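43.8 kDa insecticidal crystal protein (PDB 4JP0) acts with a partner protein, Cry34Ab1, as a binary insecticidal toxin against western corn rootworm larvae, probably by attacking the midgut epithelium. Local coordinates at residues G248-I253 with K258-E263; Q274-E277 with E282-H285; H359-V364 with I370-L375. One frame throughout, in Å; residues are numbered along the deposited sequence.

The three contacts follow one another along the chain, each closing a short loop, and none nests within or crosses another. Contact 1 comes first and pairs the strands 249-251 and 257-259 into a beta hairpin. Contact 2 opens after it, on helix 272-279, and closes where the following loop turns back at 282-285. These two are neighbours, with centres about 12 Å apart. F249 and F259 of contact 1 pack on L275 of contact 2, and N252 reaches S284. Contact 3 joins helices 361-368 and 372-380 near the C terminus. Its nearest atoms are about 33 Å from contact 1 and about 34 Å from contact 2.

Contact 1 (G248-I253 with K258-E263); sequences GFQINI and KFDIPE
Q250 and K258 form an antiparallel hydrogen-bonded pair and supply two of the three backbone hydrogen bonds of this hairpin. The amide N of Q250 gives to K258 O at 2.8 Å in a nearly straight bond, and K258 N gives back to Q250 O at 2.9 Å. Beyond the non-hydrogen-bonded pair F249 and F259, the N of D260 gives to G248 O at 2.8 Å. G248 leaves helix 240-247 with positive phi, and the ring of P262 sits against its CA.

F249 and F259 share one face of the hairpin. CB of F249 lies over the F259 ring, 3.6 Å from its CD2, while the two ring planes stand oblique at 45°. Both rings also pack on L275 of helix 272-279.

The other face is polar. The Q250 and D260 side chains cross at about a right angle. The K258 chain turns at its second and fourth torsions (65° and 84°), which brings NZ to F259 O at 3.1 Å, where it gives a hydrogen bond. NZ also gives a weak hydrogen bond to D260 OD1 at 3.3 Å, part of a salt bridge. N252 lays its amide against K258 CB, but its ND2 is held by E286 O and S284 OG.

The two faces thus differ in chemistry: the F249 and F259 face packs on helix 272-279; on the Q250 and K258 face, K258 probably steadies the D260 carboxylate.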
ATOM      1  N   GLY A 248      -3.890  -6.058   5.669  1.00 22.03           N
ATOM      2  CA  GLY A 248      -4.082  -7.363   5.040  1.00 23.81           C
ATOM      3  C   GLY A 248      -2.955  -7.826   4.118  1.00 24.17           C
ATOM      4  O   GLY A 248      -3.166  -8.620   3.196  1.00 24.72           O
ATOM      5  N   PHE A 249      -1.749  -7.314   4.335  1.00 23.29           N
ATOM      6  CA  PHE A 249      -0.594  -7.844   3.599  1.00 24.97           C
ATOM      7  C   PHE A 249       0.635  -7.883   4.492  1.00 24.89           C
ATOM      8  O   PHE A 249       0.669  -7.226   5.536  1.00 23.66           O
ATOM      9  CB  PHE A 249      -0.350  -7.192   2.217  1.00 23.89           C
ATOM     10  CG  PHE A 249       0.202  -5.802   2.250  1.00 25.19           C
ATOM     11  CD1 PHE A 249       1.573  -5.580   2.197  1.00 23.71           C
ATOM     12  CD2 PHE A 249      -0.649  -4.707   2.190  1.00 24.43           C
ATOM     13  CE1 PHE A 249       2.079  -4.310   2.173  1.00 24.73           C
ATOM     14  CE2 PHE A 249      -0.156  -3.433   2.183  1.00 24.83           C
ATOM     15  CZ  PHE A 249       1.196  -3.213   2.158  1.00 25.94           C
ATOM     16  N   GLN A 250       1.608  -8.692   4.080  1.00 25.06           N
ATOM     17  CA  GLN A 250       2.881  -8.824   4.806  1.00 26.16           C
ATOM     18  C   GLN A 250       4.058  -8.637   3.868  1.00 26.39           C
ATOM     19  O   GLN A 250       3.909  -8.730   2.641  1.00 26.25           O
ATOM     20  CB  GLN A 250       2.997 -10.204   5.468  1.00 26.60           C
ATOM     21  CG  GLN A 250       3.029 -11.371   4.488  1.00 26.94           C
ATOM     22  CD  GLN A 250       2.850 -12.727   5.171  1.00 29.58           C
ATOM     23  OE1 GLN A 250       1.983 -12.878   6.027  1.00 28.95           O
ATOM     24  NE2 GLN A 250       3.664 -13.712   4.784  1.00 27.73           N
ATOM     25  N   ILE A 251       5.233  -8.390   4.449  1.00 26.88           N
ATOM     26  CA  ILE A 251       6.441  -8.285   3.664  1.00 27.78           C
ATOM     27  C   ILE A 251       7.177  -9.584   3.868  1.00 27.82           C
ATOM     28  O   ILE A 251       7.417  -9.989   5.001  1.00 28.35           O
ATOM     29  CB  ILE A 251       7.321  -7.136   4.097  1.00 27.57           C
ATOM     30  CG1 ILE A 251       6.559  -5.796   4.052  1.00 27.46           C
ATOM     31  CG2 ILE A 251       8.480  -7.063   3.149  1.00 27.65           C
ATOM     32  CD1 ILE A 251       5.936  -5.511   2.732  1.00 27.59           C
ATOM     33  N   ASN A 252       7.498 -10.251   2.770  1.00 28.19           N
ATOM     34  CA  ASN A 252       8.225 -11.527   2.848  1.00 28.95           C
ATOM     35  C   ASN A 252       9.735 -11.345   2.799  1.00 29.28           C
ATOM     36  O   ASN A 252      10.241 -10.226   2.635  1.00 28.72           O
ATOM     37  CB  ASN A 252       7.759 -12.471   1.748  1.00 29.06           C
ATOM     38  CG  ASN A 252       6.480 -13.157   2.101  1.00 29.57           C
ATOM     39  OD1 ASN A 252       5.921 -12.928   3.177  1.00 30.23           O
ATOM     40  ND2 ASN A 252       5.995 -14.015   1.198  1.00 29.27           N
ATOM     41  N   ILE A 253      10.468 -12.454   2.917  1.00 29.27           N
ATOM     42  CA  ILE A 253      11.929 -12.382   3.048  1.00 31.05           C
ATOM     43  C   ILE A 253      12.633 -11.697   1.852  1.00 30.95           C
ATOM     44  O   ILE A 253      13.773 -11.196   1.931  1.00 30.99           O
ATOM     45  CB  ILE A 253      12.455 -13.830   3.340  1.00 30.27           C
ATOM     46  CG1 ILE A 253      13.925 -13.831   3.747  1.00 30.97           C
ATOM     47  CG2 ILE A 253      12.207 -14.752   2.148  1.00 30.93           C
ATOM     48  CD1 ILE A 253      14.365 -15.129   4.396  1.00 36.74           C
ATOM     49  N   LYS A 258       3.027  -9.893   0.154  1.00 28.87           N
ATOM     50  CA  LYS A 258       2.226 -11.105   0.078  1.00 29.59           C
ATOM     51  C   LYS A 258       0.905 -10.800   0.770  1.00 29.10           C
ATOM     52  O   LYS A 258       0.886 -10.290   1.869  1.00 27.97           O
ATOM     53  CB  LYS A 258       3.004 -12.266   0.738  1.00 30.48           C
ATOM     54  CG  LYS A 258       2.186 -13.427   1.321  1.00 32.50           C
ATOM     55  CD  LYS A 258       1.435 -14.210   0.317  1.00 36.63           C
ATOM     56  CE  LYS A 258       0.952 -15.549   0.944  1.00 39.66           C
ATOM     57  NZ  LYS A 258      -0.349 -15.409   1.711  1.00 41.43           N
ATOM     58  N   PHE A 259      -0.212 -11.079   0.114  1.00 30.01           N
ATOM     59  CA  PHE A 259      -1.511 -10.707   0.678  1.00 31.22           C
ATOM     60  C   PHE A 259      -2.137 -11.770   1.573  1.00 32.51           C
ATOM     61  O   PHE A 259      -2.148 -12.950   1.235  1.00 33.43           O
ATOM     62  CB  PHE A 259      -2.460 -10.212  -0.437  1.00 30.03           C
ATOM     63  CG  PHE A 259      -2.021  -8.903  -1.041  1.00 29.70           C
ATOM     64  CD1 PHE A 259      -1.063  -8.872  -2.038  1.00 26.99           C
ATOM     65  CD2 PHE A 259      -2.536  -7.690  -0.564  1.00 26.20           C
ATOM     66  CE1 PHE A 259      -0.615  -7.648  -2.549  1.00 29.14           C
ATOM     67  CE2 PHE A 259      -2.121  -6.485  -1.067  1.00 27.99           C
ATOM     68  CZ  PHE A 259      -1.148  -6.457  -2.067  1.00 29.70           C
ATOM     69  N   ASP A 260      -2.639 -11.357   2.731  1.00 33.26           N
ATOM     70  CA  ASP A 260      -3.263 -12.276   3.674  1.00 35.06           C
ATOM     71  C   ASP A 260      -4.744 -11.990   3.889  1.00 36.87           C
ATOM     72  O   ASP A 260      -5.238 -10.942   3.494  1.00 37.45           O
ATOM     73  CB  ASP A 260      -2.629 -12.135   5.043  1.00 34.05           C
ATOM     74  CG  ASP A 260      -1.184 -12.490   5.062  1.00 35.07           C
ATOM     75  OD1 ASP A 260      -0.767 -13.376   4.286  1.00 34.06           O
ATOM     76  OD2 ASP A 260      -0.404 -11.958   5.869  1.00 33.76           O
ATOM     77  N   ILE A 261      -5.433 -12.913   4.560  1.00 38.94           N
ATOM     78  CA  ILE A 261      -6.802 -12.655   5.019  1.00 40.80           C
ATOM     79  C   ILE A 261      -6.623 -12.265   6.459  1.00 41.24           C
ATOM     80  O   ILE A 261      -6.287 -13.124   7.279  1.00 42.41           O
ATOM     81  CB  ILE A 261      -7.669 -13.922   5.001  1.00 41.08           C
ATOM     82  CG1 ILE A 261      -7.566 -14.642   3.660  1.00 42.66           C
ATOM     83  CG2 ILE A 261      -9.128 -13.573   5.325  1.00 42.11           C
ATOM     84  CD1 ILE A 261      -8.650 -15.669   3.469  1.00 43.89           C
ATOM     85  N   PRO A 262      -6.849 -10.993   6.772  1.00 41.67           N
ATOM     86  CA  PRO A 262      -6.595 -10.459   8.115  1.00 42.02           C
ATOM     87  C   PRO A 262      -7.561 -10.963   9.160  1.00 42.25           C
ATOM     88  O   PRO A 262      -8.691 -11.282   8.809  1.00 40.99           O
ATOM     89  CB  PRO A 262      -6.802  -8.944   7.963  1.00 42.10           C
ATOM     90  CG  PRO A 262      -7.060  -8.680   6.495  1.00 42.37           C
ATOM     91  CD  PRO A 262      -7.417  -9.985   5.857  1.00 41.81           C
ATOM     92  N   GLU A 263      -7.119 -10.964  10.423  1.00 43.25           N
ATOM     93  CA  GLU A 263      -7.916 -11.395  11.577  1.00 43.81           C
ATOM     94  C   GLU A 263      -9.171 -10.534  11.724  1.00 43.63           C
ATOM     95  O   GLU A 263     -10.238 -11.014  12.141  1.00 43.40           O
ATOM     96  CB  GLU A 263      -7.062 -11.355  12.872  1.00 44.96           C
ATOM     97  CG  GLU A 263      -5.739 -12.131  12.799  1.00 47.58           C
ATOM     98  CD  GLU A 263      -4.923 -12.098  14.099  1.00 51.87           C
ATOM     99  OE1 GLU A 263      -5.529 -12.117  15.199  1.00 52.52           O
ATOM    100  OE2 GLU A 263      -3.660 -12.059  14.033  1.00 52.83           O
TER

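Contact 2 (Q274-E277 with E282-H285); sequences QLNE and EYSH
N276 and Y283 meet where the loop after helix 272-279 folds back beside the helix, on the protein surface and within the range of the P42 insecticidal toxin family. The packed part is the N276 side chain against the end of the tyrosine. CB of N276 lies 3.9 Å from Y283 OH and 4.0 Å from Y283 CZ. The two side chains cross at about a right angle, yet the amide and ring planes are only 18° apart. With chi1 at 166°, CG of N276 stands opposite the backbone N. This places ND2 beside I281 O, to which it gives a hydrogen bond, so the amide ties the helix to the chain just after it. The same ND2 lies 3.9 Å from E282 CA. M257 of strand 257-259 touches both N276 and Y283, and the Y283 ring also rests on K272 and T273.

The solvent side is loose. E282 is exposed, and its CB points away from the helix. H285, also exposed, does not reach the helix and instead folds back on its own segment. Its ND1 gives to Y283 O at 3.1 Å, with that oxygen close to the plane of the imidazole and ND1 above the carbonyl plane.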
ATOM      1  N   GLN A 274      -2.447  -1.440  -7.812  1.00 18.86           N
ATOM      2  CA  GLN A 274      -2.242  -0.041  -7.443  1.00 18.83           C
ATOM      3  C   GLN A 274      -1.070   0.077  -6.480  1.00 19.36           C
ATOM      4  O   GLN A 274      -0.222   0.961  -6.597  1.00 18.64           O
ATOM      5  CB  GLN A 274      -3.493   0.483  -6.755  1.00 17.71           C
ATOM      6  CG  GLN A 274      -3.313   1.895  -6.136  1.00 18.26           C
ATOM      7  CD  GLN A 274      -4.528   2.315  -5.348  1.00 17.39           C
ATOM      8  OE1 GLN A 274      -5.630   1.809  -5.588  1.00 17.70           O
ATOM      9  NE2 GLN A 274      -4.352   3.273  -4.438  1.00 14.07           N
ATOM     10  N   LEU A 275      -1.043  -0.813  -5.496  1.00 19.46           N
ATOM     11  CA  LEU A 275       0.067  -0.803  -4.560  1.00 19.50           C
ATOM     12  C   LEU A 275       1.394  -1.078  -5.259  1.00 19.79           C
ATOM     13  O   LEU A 275       2.392  -0.439  -4.985  1.00 19.21           O
ATOM     14  CB  LEU A 275      -0.171  -1.801  -3.431  1.00 17.97           C
ATOM     15  CG  LEU A 275      -1.377  -1.526  -2.535  1.00 18.96           C
ATOM     16  CD1 LEU A 275      -1.414  -2.576  -1.413  1.00 20.33           C
ATOM     17  CD2 LEU A 275      -1.328  -0.110  -1.950  1.00 22.09           C
ATOM     18  N   ASN A 276       1.416  -2.071  -6.127  1.00 19.72           N
ATOM     19  CA  ASN A 276       2.653  -2.437  -6.798  1.00 21.12           C
ATOM     20  C   ASN A 276       3.157  -1.229  -7.592  1.00 20.99           C
ATOM     21  O   ASN A 276       4.324  -0.832  -7.511  1.00 22.17           O
ATOM     22  CB  ASN A 276       2.362  -3.625  -7.734  1.00 20.45           C
ATOM     23  CG  ASN A 276       3.470  -3.898  -8.729  1.00 23.58           C
ATOM     24  OD1 ASN A 276       3.266  -3.812  -9.942  1.00 27.52           O
ATOM     25  ND2 ASN A 276       4.620  -4.304  -8.237  1.00 22.64           N
ATOM     26  N   GLU A 277       2.257  -0.625  -8.347  1.00 20.14           N
ATOM     27  CA  GLU A 277       2.641   0.461  -9.208  1.00 20.94           C
ATOM     28  C   GLU A 277       2.964   1.785  -8.486  1.00 19.87           C
ATOM     29  O   GLU A 277       3.972   2.413  -8.790  1.00 20.09           O
ATOM     30  CB  GLU A 277       1.566   0.655 -10.294  1.00 20.97           C
ATOM     31  CG  GLU A 277       1.436  -0.557 -11.203  1.00 27.76           C
ATOM     32  CD  GLU A 277       0.615  -0.267 -12.448  1.00 34.16           C
ATOM     33  OE1 GLU A 277       0.245   0.930 -12.662  1.00 35.36           O
ATOM     34  OE2 GLU A 277       0.376  -1.237 -13.208  1.00 34.69           O
ATOM     35  N   GLU A 282       7.498  -4.852  -5.187  1.00 28.01           N
ATOM     36  CA  GLU A 282       7.319  -6.057  -5.970  1.00 30.14           C
ATOM     37  C   GLU A 282       6.444  -7.065  -5.237  1.00 30.23           C
ATOM     38  O   GLU A 282       6.366  -7.064  -4.011  1.00 30.26           O
ATOM     39  CB  GLU A 282       8.699  -6.681  -6.246  1.00 31.17           C
ATOM     40  CG  GLU A 282       9.521  -5.865  -7.235  1.00 36.07           C
ATOM     41  CD  GLU A 282      10.866  -6.478  -7.578  1.00 45.46           C
ATOM     42  OE1 GLU A 282      11.292  -7.463  -6.908  1.00 48.18           O
ATOM     43  OE2 GLU A 282      11.505  -5.961  -8.534  1.00 49.66           O
ATOM     44  N   TYR A 283       5.757  -7.900  -6.004  1.00 30.08           N
ATOM     45  CA  TYR A 283       5.091  -9.055  -5.447  1.00 30.84           C
ATOM     46  C   TYR A 283       6.194 -10.009  -5.015  1.00 31.54           C
ATOM     47  O   TYR A 283       7.222 -10.162  -5.708  1.00 32.27           O
ATOM     48  CB  TYR A 283       4.228  -9.737  -6.502  1.00 29.92           C
ATOM     49  CG  TYR A 283       3.077  -8.883  -7.009  1.00 31.24           C
ATOM     50  CD1 TYR A 283       3.031  -8.441  -8.319  1.00 31.42           C
ATOM     51  CD2 TYR A 283       2.035  -8.537  -6.183  1.00 31.85           C
ATOM     52  CE1 TYR A 283       1.962  -7.673  -8.785  1.00 32.42           C
ATOM     53  CE2 TYR A 283       0.974  -7.762  -6.646  1.00 31.02           C
ATOM     54  CZ  TYR A 283       0.961  -7.334  -7.935  1.00 31.46           C
ATOM     55  OH  TYR A 283      -0.070  -6.570  -8.391  1.00 31.66           O
ATOM     56  N   SER A 284       5.998 -10.644  -3.868  1.00 31.86           N
ATOM     57  CA  SER A 284       6.977 -11.588  -3.355  1.00 32.60           C
ATOM     58  C   SER A 284       7.053 -12.832  -4.216  1.00 34.14           C
ATOM     59  O   SER A 284       6.070 -13.215  -4.848  1.00 33.92           O
ATOM     60  CB  SER A 284       6.646 -11.982  -1.922  1.00 31.76           C
ATOM     61  OG  SER A 284       7.522 -12.999  -1.465  1.00 32.72           O
ATOM     62  N   HIS A 285       8.231 -13.455  -4.228  1.00 35.88           N
ATOM     63  CA  HIS A 285       8.439 -14.712  -4.954  1.00 38.62           C
ATOM     64  C   HIS A 285       8.753 -15.818  -3.948  1.00 38.78           C
ATOM     65  O   HIS A 285       9.117 -16.943  -4.312  1.00 39.79           O
ATOM     66  CB  HIS A 285       9.602 -14.559  -5.937  1.00 40.22           C
ATOM     67  CG  HIS A 285       9.265 -13.763  -7.159  1.00 43.63           C
ATOM     68  ND1 HIS A 285       8.693 -12.510  -7.102  1.00 48.29           N
ATOM     69  CD2 HIS A 285       9.437 -14.037  -8.475  1.00 47.70           C
ATOM     70  CE1 HIS A 285       8.513 -12.050  -8.329  1.00 49.07           C
ATOM     71  NE2 HIS A 285       8.956 -12.958  -9.181  1.00 49.45           N
TER

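Contact 3 (H359-V364 with I370-L375); sequences HSYEEV and IPKSTL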
ATOM      1  N   HIS A 359      43.597   7.214 -12.956  1.00 20.73           N
ATOM      2  CA  HIS A 359      44.599   7.980 -12.256  1.00 22.16           C
ATOM      3  C   HIS A 359      45.858   7.156 -12.175  1.00 23.55           C
ATOM      4  O   HIS A 359      45.803   5.978 -12.228  1.00 23.57           O
ATOM      5  CB  HIS A 359      44.187   8.300 -10.812  1.00 22.11           C
ATOM      6  CG  HIS A 359      43.065   9.275 -10.682  1.00 23.86           C
ATOM      7  ND1 HIS A 359      41.761   8.935 -10.904  1.00 22.27           N
ATOM      8  CD2 HIS A 359      43.057  10.581 -10.353  1.00 23.41           C
ATOM      9  CE1 HIS A 359      40.996   9.978 -10.704  1.00 25.32           C
ATOM     10  NE2 HIS A 359      41.761  10.993 -10.372  1.00 23.99           N
ATOM     11  N   SER A 360      46.986   7.786 -11.980  1.00 23.41           N
ATOM     12  CA  SER A 360      48.184   7.008 -11.737  1.00 26.33           C
ATOM     13  C   SER A 360      48.312   6.568 -10.260  1.00 27.43           C
ATOM     14  O   SER A 360      47.629   7.049  -9.425  1.00 27.98           O
ATOM     15  CB  SER A 360      49.418   7.783 -12.148  1.00 20.00           C
ATOM     16  OG  SER A 360      49.533   8.910 -11.392  1.00 20.00           O
ATOM     17  N   TYR A 361      49.234   5.655  -9.995  1.00 29.38           N
ATOM     18  CA  TYR A 361      49.522   5.205  -8.649  1.00 30.77           C
ATOM     19  C   TYR A 361      49.874   6.377  -7.797  1.00 31.36           C
ATOM     20  O   TYR A 361      49.340   6.544  -6.765  1.00 31.45           O
ATOM     21  CB  TYR A 361      50.644   4.196  -8.650  1.00 31.63           C
ATOM     22  CG  TYR A 361      50.205   2.822  -8.977  1.00 35.20           C
ATOM     23  CD1 TYR A 361      50.598   2.193 -10.113  1.00 38.21           C
ATOM     24  CD2 TYR A 361      49.351   2.171  -8.168  1.00 37.99           C
ATOM     25  CE1 TYR A 361      50.165   0.956 -10.391  1.00 39.63           C
ATOM     26  CE2 TYR A 361      48.927   0.940  -8.443  1.00 40.16           C
ATOM     27  CZ  TYR A 361      49.330   0.328  -9.534  1.00 39.50           C
ATOM     28  OH  TYR A 361      48.863  -0.892  -9.768  1.00 40.54           O
ATOM     29  N   GLU A 362      50.769   7.223  -8.258  1.00 32.11           N
ATOM     30  CA  GLU A 362      51.177   8.354  -7.429  1.00 32.94           C
ATOM     31  C   GLU A 362      49.977   9.244  -7.117  1.00 31.55           C
ATOM     32  O   GLU A 362      49.869   9.762  -6.015  1.00 31.11           O
ATOM     33  CB  GLU A 362      52.346   9.128  -8.071  1.00 33.37           C
ATOM     34  CG  GLU A 362      53.697   8.453  -7.822  1.00 40.24           C
ATOM     35  CD  GLU A 362      54.743   8.753  -8.894  1.00 46.53           C
ATOM     36  OE1 GLU A 362      55.862   9.197  -8.545  1.00 50.70           O
ATOM     37  OE2 GLU A 362      54.458   8.524 -10.094  1.00 50.30           O
ATOM     38  N   GLU A 363      49.078   9.431  -8.088  1.00 30.36           N
ATOM     39  CA  GLU A 363      47.888  10.248  -7.843  1.00 30.18           C
ATOM     40  C   GLU A 363      46.976   9.606  -6.800  1.00 29.66           C
ATOM     41  O   GLU A 363      46.532  10.245  -5.861  1.00 30.14           O
ATOM     42  CB  GLU A 363      47.086  10.492  -9.138  1.00 29.67           C
ATOM     43  CG  GLU A 363      47.795  11.447 -10.104  1.00 30.29           C
ATOM     44  CD  GLU A 363      47.046  11.672 -11.414  1.00 29.88           C
ATOM     45  OE1 GLU A 363      46.134  10.862 -11.759  1.00 25.77           O
ATOM     46  OE2 GLU A 363      47.384  12.657 -12.120  1.00 30.51           O
ATOM     47  N   VAL A 364      46.678   8.332  -6.982  1.00 28.63           N
ATOM     48  CA  VAL A 364      45.828   7.655  -6.018  1.00 28.54           C
ATOM     49  C   VAL A 364      46.469   7.660  -4.627  1.00 29.12           C
ATOM     50  O   VAL A 364      45.802   7.905  -3.624  1.00 28.49           O
ATOM     51  CB  VAL A 364      45.499   6.251  -6.483  1.00 28.06           C
ATOM     52  CG1 VAL A 364      44.616   5.545  -5.458  1.00 27.11           C
ATOM     53  CG2 VAL A 364      44.785   6.358  -7.843  1.00 27.01           C
ATOM     54  N   ILE A 370      46.763   5.918   0.700  1.00 32.60           N
ATOM     55  CA  ILE A 370      47.205   4.522   0.644  1.00 31.66           C
ATOM     56  C   ILE A 370      48.535   4.374  -0.125  1.00 31.92           C
ATOM     57  O   ILE A 370      48.637   4.834  -1.254  1.00 32.03           O
ATOM     58  CB  ILE A 370      46.101   3.685   0.012  1.00 30.27           C
ATOM     59  CG1 ILE A 370      44.822   3.773   0.858  1.00 31.28           C
ATOM     60  CG2 ILE A 370      46.515   2.261  -0.129  1.00 30.67           C
ATOM     61  CD1 ILE A 370      43.602   3.156   0.140  1.00 29.28           C
ATOM     62  N   PRO A 371      49.541   3.733   0.475  1.00 31.96           N
ATOM     63  CA  PRO A 371      50.869   3.590  -0.152  1.00 32.27           C
ATOM     64  C   PRO A 371      50.846   2.827  -1.484  1.00 32.78           C
ATOM     65  O   PRO A 371      50.032   1.924  -1.660  1.00 32.03           O
ATOM     66  CB  PRO A 371      51.669   2.773   0.886  1.00 32.20           C
ATOM     67  CG  PRO A 371      50.913   2.901   2.173  1.00 32.47           C
ATOM     68  CD  PRO A 371      49.472   3.106   1.812  1.00 32.31           C
ATOM     69  N   LYS A 372      51.768   3.148  -2.393  1.00 33.20           N
ATOM     70  CA  LYS A 372      51.777   2.485  -3.690  1.00 34.19           C
ATOM     71  C   LYS A 372      51.907   0.968  -3.585  1.00 34.18           C
ATOM     72  O   LYS A 372      51.208   0.232  -4.282  1.00 34.13           O
ATOM     73  CB  LYS A 372      52.862   3.069  -4.582  1.00 34.79           C
ATOM     74  CG  LYS A 372      53.016   2.369  -5.927  1.00 37.40           C
ATOM     75  CD  LYS A 372      54.090   3.038  -6.776  1.00 40.48           C
ATOM     76  CE  LYS A 372      54.065   2.530  -8.227  1.00 42.87           C
ATOM     77  NZ  LYS A 372      55.093   3.193  -9.151  1.00 42.97           N
ATOM     78  N   SER A 373      52.760   0.482  -2.686  1.00 33.91           N
ATOM     79  CA  SER A 373      52.903  -0.964  -2.593  1.00 34.44           C
ATOM     80  C   SER A 373      51.543  -1.566  -2.236  1.00 33.82           C
ATOM     81  O   SER A 373      51.157  -2.594  -2.769  1.00 34.52           O
ATOM     82  CB  SER A 373      53.970  -1.365  -1.568  1.00 34.43           C
ATOM     83  OG  SER A 373      53.594  -0.922  -0.275  1.00 35.06           O
ATOM     84  N   THR A 374      50.796  -0.909  -1.359  1.00 33.11           N
ATOM     85  CA  THR A 374      49.494  -1.436  -0.973  1.00 32.49           C
ATOM     86  C   THR A 374      48.530  -1.390  -2.135  1.00 32.93           C
ATOM     87  O   THR A 374      47.718  -2.307  -2.316  1.00 32.94           O
ATOM     88  CB  THR A 374      48.914  -0.641   0.187  1.00 31.67           C
ATOM     89  OG1 THR A 374      49.711  -0.873   1.355  1.00 29.97           O
ATOM     90  CG2 THR A 374      47.542  -1.179   0.548  1.00 32.68           C
ATOM     91  N   LEU A 375      48.591  -0.300  -2.897  1.00 33.37           N
ATOM     92  CA  LEU A 375      47.737  -0.145  -4.075  1.00 34.34           C
ATOM     93  C   LEU A 375      47.961  -1.322  -5.025  1.00 35.96           C
ATOM     94  O   LEU A 375      47.026  -1.869  -5.611  1.00 35.77           O
ATOM     95  CB  LEU A 375      48.036   1.174  -4.771  1.00 33.19           C
ATOM     96  CG  LEU A 375      47.534   2.404  -4.036  1.00 32.05           C
ATOM     97  CD1 LEU A 375      47.900   3.647  -4.817  1.00 32.39           C
ATOM     98  CD2 LEU A 375      46.022   2.337  -3.756  1.00 27.25           C
TER
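Y361 packs against K372 and L375. The lysine chain runs fully extended and crosses the tyrosine at about a right angle, with K372 CE 3.8 Å from Y361 CB. L375 comes to another part of the ring, at its edge: L375 CB lies 3.8 Å from Y361 CD2, and L375 CD1 is in the ring plane. The Y361 and L375 side chains slide past each other in opposite directions. CD1 of L375 also reaches the helix backbone, 3.8 Å from Y361 O, and meets V364 CG1 at 3.8 Å. V364 CG1 fits against both methyls of L375. The contact between the segments is apolar. E362 and K372 carry opposite charges, but E362 OE2 and K372 NZ stand 5.5 Å apart.

The next shell fixes the ends of the helices. S360 and E363 form a capping box at the start of helix 361-368. N of S360 gives to E363 OE1 at 3.2 Å, meeting it from above the carboxylate plane, and N of E363 gives a weak bond to S360 OG at 3.4 Å. P371 holds the N-cap position of helix 372-380. T368 bridges the turn, its OG1 bonded to both V364 O and I370 N.

Further out, A352 of helix 349-355 touches V364, I370 and L375, and L356 touches Y361 and V364. The whole is a pair of short consecutive helices joined by a short turn and backed by helix 349-355 near the C terminus.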